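Local coordinates for Sfrice_029225 (Spodoptera frugiperda, PDB 6I50), which probably acts as a trimeric Eiger-type cytokine of the tumour necrosis factor family that binds a TNF receptor, at residues Tyr77-Arg91 with Asp133-Leu147. Numbering follows the deposited sequence.
Sequences YYLDSHDTISWVLHR and DRLAVRNTAGDRHSL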
loop_
_atom_site.group_PDB
_atom_site.type_symbol
_atom_site.label_atom_id
_atom_site.label_comp_id
_atom_site.label_asym_id
_atom_site.label_seq_id
_atom_site.Cartn_x
_atom_site.Cartn_y
_atom_site.Cartn_z
ATOM N N TYR A 77 3.322 9.201 9.088
ATOM C CA TYR A 77 2.342 10.280 9.004
ATOM C C TYR A 77 3.046 11.568 9.422
ATOM O O TYR A 77 3.313 11.786 10.605
ATOM C CB TYR A 77 1.145 9.959 9.893
ATOM C CG TYR A 77 -0.084 10.823 9.708
ATOM C CD1 TYR A 77 -0.090 12.155 10.097
ATOM C CD2 TYR A 77 -1.259 10.283 9.201
ATOM C CE1 TYR A 77 -1.221 12.935 9.954
ATOM C CE2 TYR A 77 -2.397 11.059 9.056
ATOM C CZ TYR A 77 -2.371 12.378 9.437
ATOM O OH TYR A 77 -3.499 13.155 9.299
ATOM N N TYR A 78 3.345 12.422 8.448
ATOM C CA TYR A 78 4.020 13.682 8.730
ATOM C C TYR A 78 3.018 14.777 9.056
ATOM O O TYR A 78 1.929 14.843 8.477
ATOM C CB TYR A 78 4.877 14.118 7.539
ATOM C CG TYR A 78 6.022 13.178 7.237
ATOM C CD1 TYR A 78 7.252 13.317 7.866
ATOM C CD2 TYR A 78 5.868 12.147 6.321
ATOM C CE1 TYR A 78 8.300 12.448 7.584
ATOM C CE2 TYR A 78 6.901 11.284 6.030
ATOM C CZ TYR A 78 8.113 11.434 6.663
ATOM O OH TYR A 78 9.133 10.560 6.359
ATOM N N LEU A 79 3.398 15.641 9.990
ATOM C CA LEU A 79 2.678 16.879 10.283
ATOM C C LEU A 79 3.797 17.910 10.322
ATOM O O LEU A 79 4.410 18.144 11.367
ATOM C CB LEU A 79 1.886 16.802 11.590
ATOM C CG LEU A 79 1.012 18.024 11.887
ATOM C CD1 LEU A 79 0.174 18.373 10.669
ATOM C CD2 LEU A 79 0.121 17.781 13.093
ATOM N N ASP A 80 4.091 18.491 9.163
ATOM C CA ASP A 80 5.359 19.174 8.974
ATOM C C ASP A 80 5.156 20.309 7.986
ATOM O O ASP A 80 4.231 20.287 7.169
ATOM C CB ASP A 80 6.431 18.194 8.479
ATOM C CG ASP A 80 7.836 18.735 8.638
ATOM O OD1 ASP A 80 8.452 18.508 9.699
ATOM O OD2 ASP A 80 8.326 19.382 7.690
ATOM N N SER A 81 6.037 21.302 8.063
ATOM C CA SER A 81 5.925 22.477 7.211
ATOM C C SER A 81 6.878 22.454 6.020
ATOM O O SER A 81 6.821 23.364 5.191
ATOM C CB SER A 81 6.152 23.753 8.033
ATOM O OG SER A 81 7.412 23.728 8.672
ATOM N N HIS A 82 7.747 21.451 5.908
ATOM C CA HIS A 82 8.654 21.386 4.767
ATOM C C HIS A 82 7.903 21.025 3.487
ATOM O O HIS A 82 6.871 20.350 3.513
ATOM C CB HIS A 82 9.766 20.369 5.022
ATOM C CG HIS A 82 10.792 20.840 6.002
ATOM N ND1 HIS A 82 10.697 20.594 7.354
ATOM C CD2 HIS A 82 11.920 21.571 5.831
ATOM C CE1 HIS A 82 11.728 21.141 7.973
ATOM N NE2 HIS A 82 12.484 21.745 7.071
ATOM N N ASP A 83 8.438 21.491 2.353
ATOM C CA ASP A 83 7.805 21.210 1.068
ATOM C C ASP A 83 7.888 19.733 0.713
ATOM O O ASP A 83 6.962 19.199 0.093
ATOM C CB ASP A 83 8.449 22.045 -0.038
ATOM C CG ASP A 83 7.980 23.490 -0.033
ATOM O OD1 ASP A 83 6.982 23.797 0.653
ATOM O OD2 ASP A 83 8.614 24.320 -0.718
ATOM N N THR A 84 8.975 19.062 1.096
ATOM C CA THR A 84 9.188 17.659 0.772
ATOM C C THR A 84 9.370 16.852 2.046
ATOM O O THR A 84 10.145 17.240 2.929
ATOM C CB THR A 84 10.412 17.483 -0.128
ATOM O OG1 THR A 84 10.220 18.212 -1.349
ATOM C CG2 THR A 84 10.645 16.015 -0.440
ATOM N N ILE A 85 8.648 15.740 2.141
ATOM C CA ILE A 85 8.836 14.759 3.198
ATOM C C ILE A 85 9.094 13.418 2.526
ATOM O O ILE A 85 8.469 13.092 1.508
ATOM C CB ILE A 85 7.626 14.699 4.155
ATOM C CG1 ILE A 85 6.307 14.627 3.382
ATOM C CG2 ILE A 85 7.603 15.929 5.053
ATOM C CD1 ILE A 85 5.756 13.230 3.231
ATOM N N SER A 86 10.043 12.661 3.068
ATOM C CA SER A 86 10.429 11.407 2.443
ATOM C C SER A 86 11.109 10.534 3.484
ATOM O O SER A 86 11.828 11.039 4.353
ATOM C CB SER A 86 11.353 11.656 1.242
ATOM O OG SER A 86 11.785 10.441 0.648
ATOM N N TRP A 87 10.866 9.230 3.400
ATOM C CA TRP A 87 11.553 8.270 4.252
ATOM C C TRP A 87 12.200 7.176 3.412
ATOM O O TRP A 87 11.828 6.937 2.254
ATOM C CB TRP A 87 10.613 7.644 5.305
ATOM C CG TRP A 87 9.392 6.923 4.790
ATOM C CD1 TRP A 87 8.104 7.373 4.826
ATOM C CD2 TRP A 87 9.340 5.604 4.228
ATOM N NE1 TRP A 87 7.250 6.423 4.306
ATOM C CE2 TRP A 87 7.985 5.329 3.927
ATOM C CE3 TRP A 87 10.306 4.634 3.940
ATOM C CZ2 TRP A 87 7.577 4.129 3.347
ATOM C CZ3 TRP A 87 9.898 3.442 3.362
ATOM C CH2 TRP A 87 8.545 3.202 3.068
ATOM N N VAL A 88 13.187 6.517 4.022
ATOM C CA VAL A 88 13.870 5.369 3.436
ATOM C C VAL A 88 13.867 4.233 4.449
ATOM O O VAL A 88 13.960 4.460 5.660
ATOM C CB VAL A 88 15.316 5.700 3.006
ATOM C CG1 VAL A 88 15.306 6.512 1.714
ATOM C CG2 VAL A 88 16.044 6.443 4.106
ATOM N N LEU A 89 13.748 3.007 3.946
ATOM C CA LEU A 89 13.839 1.807 4.763
ATOM C C LEU A 89 15.259 1.267 4.637
ATOM O O LEU A 89 15.673 0.878 3.545
ATOM C CB LEU A 89 12.815 0.771 4.296
ATOM C CG LEU A 89 12.849 -0.553 5.056
ATOM C CD1 LEU A 89 12.438 -0.343 6.507
ATOM C CD2 LEU A 89 11.960 -1.599 4.398
ATOM N N HIS A 90 16.004 1.259 5.743
ATOM C CA HIS A 90 17.404 0.849 5.747
ATOM C C HIS A 90 17.554 -0.562 6.296
ATOM O O HIS A 90 17.042 -0.871 7.374
ATOM C CB HIS A 90 18.247 1.808 6.585
ATOM C CG HIS A 90 18.532 3.107 5.901
ATOM N ND1 HIS A 90 18.709 4.288 6.589
ATOM C CD2 HIS A 90 18.674 3.409 4.588
ATOM C CE1 HIS A 90 18.951 5.262 5.729
ATOM N NE2 HIS A 90 18.933 4.756 4.509
ATOM N N ARG A 91 18.288 -1.399 5.570
ATOM C CA ARG A 91 18.596 -2.755 5.998
ATOM C C ARG A 91 20.067 -2.848 6.383
ATOM O O ARG A 91 20.948 -2.432 5.618
ATOM C CB ARG A 91 18.278 -3.767 4.893
ATOM C CG ARG A 91 18.304 -5.214 5.377
ATOM C CD ARG A 91 19.461 -5.985 4.781
ATOM N NE ARG A 91 19.447 -5.953 3.324
ATOM C CZ ARG A 91 18.697 -6.745 2.562
ATOM N NH1 ARG A 91 18.755 -6.641 1.239
ATOM N NH2 ARG A 91 17.886 -7.638 3.116
ATOM N N ASP A 133 18.936 -9.645 9.804
ATOM C CA ASP A 133 18.744 -8.295 9.289
ATOM C C ASP A 133 18.096 -7.411 10.344
ATOM O O ASP A 133 17.254 -7.863 11.124
ATOM C CB ASP A 133 17.853 -8.300 8.050
ATOM C CG ASP A 133 18.575 -8.740 6.792
ATOM O OD1 ASP A 133 19.792 -9.015 6.841
ATOM O OD2 ASP A 133 17.904 -8.804 5.736
ATOM N N ARG A 134 18.486 -6.139 10.353
ATOM C CA ARG A 134 17.766 -5.094 11.064
ATOM C C ARG A 134 17.188 -4.122 10.045
ATOM O O ARG A 134 17.836 -3.804 9.038
ATOM C CB ARG A 134 18.674 -4.349 12.047
ATOM C CG ARG A 134 18.712 -4.958 13.442
ATOM C CD ARG A 134 19.337 -6.343 13.453
ATOM N NE ARG A 134 19.720 -6.745 14.801
ATOM C CZ ARG A 134 20.415 -7.839 15.093
ATOM N NH1 ARG A 134 20.801 -8.662 14.127
ATOM N NH2 ARG A 134 20.725 -8.117 16.357
ATOM N N LEU A 135 15.959 -3.674 10.300
ATOM C CA LEU A 135 15.285 -2.699 9.453
ATOM C C LEU A 135 14.987 -1.458 10.273
ATOM O O LEU A 135 14.443 -1.561 11.375
ATOM C CB LEU A 135 13.983 -3.254 8.880
ATOM C CG LEU A 135 14.104 -4.524 8.039
ATOM C CD1 LEU A 135 12.715 -5.005 7.629
ATOM C CD2 LEU A 135 14.971 -4.288 6.814
ATOM N N ALA A 136 15.328 -0.293 9.730
ATOM C CA ALA A 136 14.996 0.984 10.345
ATOM C C ALA A 136 14.420 1.912 9.289
ATOM O O ALA A 136 14.773 1.824 8.112
ATOM C CB ALA A 136 16.223 1.645 10.985
ATOM N N VAL A 137 13.535 2.802 9.720
ATOM C CA VAL A 137 12.991 3.847 8.861
ATOM C C VAL A 137 13.652 5.159 9.251
ATOM O O VAL A 137 13.611 5.557 10.422
ATOM C CB VAL A 137 11.462 3.952 8.986
ATOM C CG1 VAL A 137 10.918 4.901 7.927
ATOM C CG2 VAL A 137 10.811 2.587 8.854
ATOM N N ARG A 138 14.255 5.839 8.279
ATOM C CA ARG A 138 14.824 7.162 8.492
ATOM C C ARG A 138 14.187 8.145 7.524
ATOM O O ARG A 138 13.802 7.780 6.414
ATOM C CB ARG A 138 16.348 7.174 8.288
ATOM C CG ARG A 138 17.132 6.495 9.395
ATOM C CD ARG A 138 18.637 6.652 9.199
ATOM N NE ARG A 138 19.359 6.060 10.322
ATOM C CZ ARG A 138 19.608 4.757 10.445
ATOM N NH1 ARG A 138 19.221 3.916 9.498
ATOM N NH2 ARG A 138 20.255 4.293 11.508
ATOM N N ASN A 139 14.076 9.399 7.946
ATOM C CA ASN A 139 13.732 10.439 6.991
ATOM C C ASN A 139 14.953 10.736 6.125
ATOM O O ASN A 139 16.099 10.541 6.546
ATOM C CB ASN A 139 13.245 11.693 7.719
ATOM C CG ASN A 139 12.018 11.425 8.570
ATOM O OD1 ASN A 139 11.173 10.593 8.219
ATOM N ND2 ASN A 139 11.920 12.113 9.703
ATOM N N THR A 140 14.706 11.166 4.887
ATOM C CA THR A 140 15.820 11.436 3.986
ATOM C C THR A 140 16.511 12.756 4.288
ATOM O O THR A 140 17.694 12.907 3.967
ATOM C CB THR A 140 15.350 11.444 2.533
ATOM O OG1 THR A 140 14.563 12.620 2.303
ATOM C CG2 THR A 140 14.519 10.212 2.242
ATOM N N ALA A 141 15.807 13.713 4.884
ATOM C CA ALA A 141 16.373 15.011 5.212
ATOM C C ALA A 141 16.142 15.305 6.685
ATOM O O ALA A 141 15.252 14.739 7.328
ATOM C CB ALA A 141 15.774 16.129 4.352
ATOM N N GLY A 142 16.953 16.215 7.210
ATOM C CA GLY A 142 16.979 16.429 8.639
ATOM C C GLY A 142 15.713 17.074 9.165
ATOM O O GLY A 142 15.077 17.899 8.510
ATOM N N ASP A 143 15.344 16.659 10.375
ATOM C CA ASP A 143 14.346 17.339 11.184
ATOM C C ASP A 143 13.002 17.466 10.484
ATOM O O ASP A 143 12.646 18.529 9.965
ATOM C CB ASP A 143 14.875 18.703 11.604
ATOM C CG ASP A 143 15.978 18.592 12.633
ATOM O OD1 ASP A 143 16.830 17.684 12.496
ATOM O OD2 ASP A 143 15.989 19.400 13.585
ATOM N N ARG A 144 12.256 16.373 10.474
ATOM C CA ARG A 144 10.858 16.366 10.089
ATOM C C ARG A 144 10.048 15.912 11.293
ATOM O O ARG A 144 10.535 15.146 12.134
ATOM C CB ARG A 144 10.604 15.440 8.891
ATOM C CG ARG A 144 11.393 15.809 7.644
ATOM C CD ARG A 144 10.931 17.125 7.067
ATOM N NE ARG A 144 11.372 17.311 5.683
ATOM C CZ ARG A 144 12.483 17.945 5.321
ATOM N NH1 ARG A 144 12.787 18.071 4.035
ATOM N NH2 ARG A 144 13.292 18.463 6.240
ATOM N N HIS A 145 8.821 16.410 11.386
ATOM C CA HIS A 145 7.909 16.031 12.453
ATOM C C HIS A 145 6.869 15.055 11.925
ATOM O O HIS A 145 6.304 15.255 10.846
ATOM C CB HIS A 145 7.210 17.256 13.040
ATOM C CG HIS A 145 8.149 18.251 13.645
ATOM N ND1 HIS A 145 8.937 19.088 12.885
ATOM C CD2 HIS A 145 8.427 18.542 14.936
ATOM C CE1 HIS A 145 9.656 19.857 13.683
ATOM N NE2 HIS A 145 9.365 19.544 14.933
ATOM N N SER A 146 6.618 14.002 12.697
ATOM C CA SER A 146 5.625 12.998 12.348
ATOM C C SER A 146 4.744 12.710 13.556
ATOM O O SER A 146 5.141 12.924 14.705
ATOM C CB SER A 146 6.280 11.702 11.847
ATOM O OG SER A 146 7.326 11.293 12.710
ATOM N N LEU A 147 3.532 12.225 13.284
ATOM C CA LEU A 147 2.588 11.850 14.334
ATOM C C LEU A 147 2.729 10.359 14.608
ATOM O O LEU A 147 2.402 9.525 13.752
ATOM C CB LEU A 147 1.157 12.201 13.936
ATOM C CG LEU A 147 0.818 13.686 13.875
ATOM C CD1 LEU A 147 -0.619 13.882 13.415
ATOM C CD2 LEU A 147 1.036 14.326 15.236
HETATM O O HOH W 1 10.207 20.583 10.740
HETATM O O HOH W 2 12.335 14.034 4.632
#
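Strands 84-91 and 134-139 pair antiparallel from Trp87-Asn139 to Arg91-Leu135, their axes at 152°, while strands 77-80 and 144-147 meet at a single bridge, Tyr78-Ser146. The two pairings belong to the two facing sheets of the TNF jelly-roll sandwich, and both segments cross from one sheet to the other here. Asp80 organises the turn. Its CG is anti to the backbone N (chi1 -164°), which brings the carboxylate to strand 144-147. Asp80 OD1 accepts from His145 N at 2.7 Å and from His145 ND1 at 3.3 Å, from opposite faces of the carboxylate plane. Asp80 OD2 accepts from His82 N in an Asx turn, and takes His82 ND1 on its syn lone pair. The Arg144 guanidinium lies flat on the His82 ring, with planes 9° apart and centres 3.7 Å apart. Arg144 NE and NH1 both grip Thr84 O side-on, each at 3.0 Å. With an alanine in place of Asp80, His145 and His82 would probably each lose the acceptor of two N-H groups, and the His82 ring would be free to turn off Arg144. Tyr78 OH donates to Asn139 OD1 at 2.8 Å, from above the carbonyl plane. Arg138 NH1 reaches His90 ND1 at 3.0 Å, near the ring plane. On the other face, Leu89 CD1 packs against Leu135 and Val137. At the far end Arg91 NH2 makes a salt bridge to Asp133 OD2 at 2.9 Å; Arg91 has a second to Glu100, and Asp133 OD1 is hydrogen-bonded to Asn93. Asp80 OD2 lies 4.2 Å from Arg144 NE, so their opposite charges probably attract without a direct bond. Protonation of His82 or His145 would probably tighten its ND1 bond to the Asp80 carboxylate.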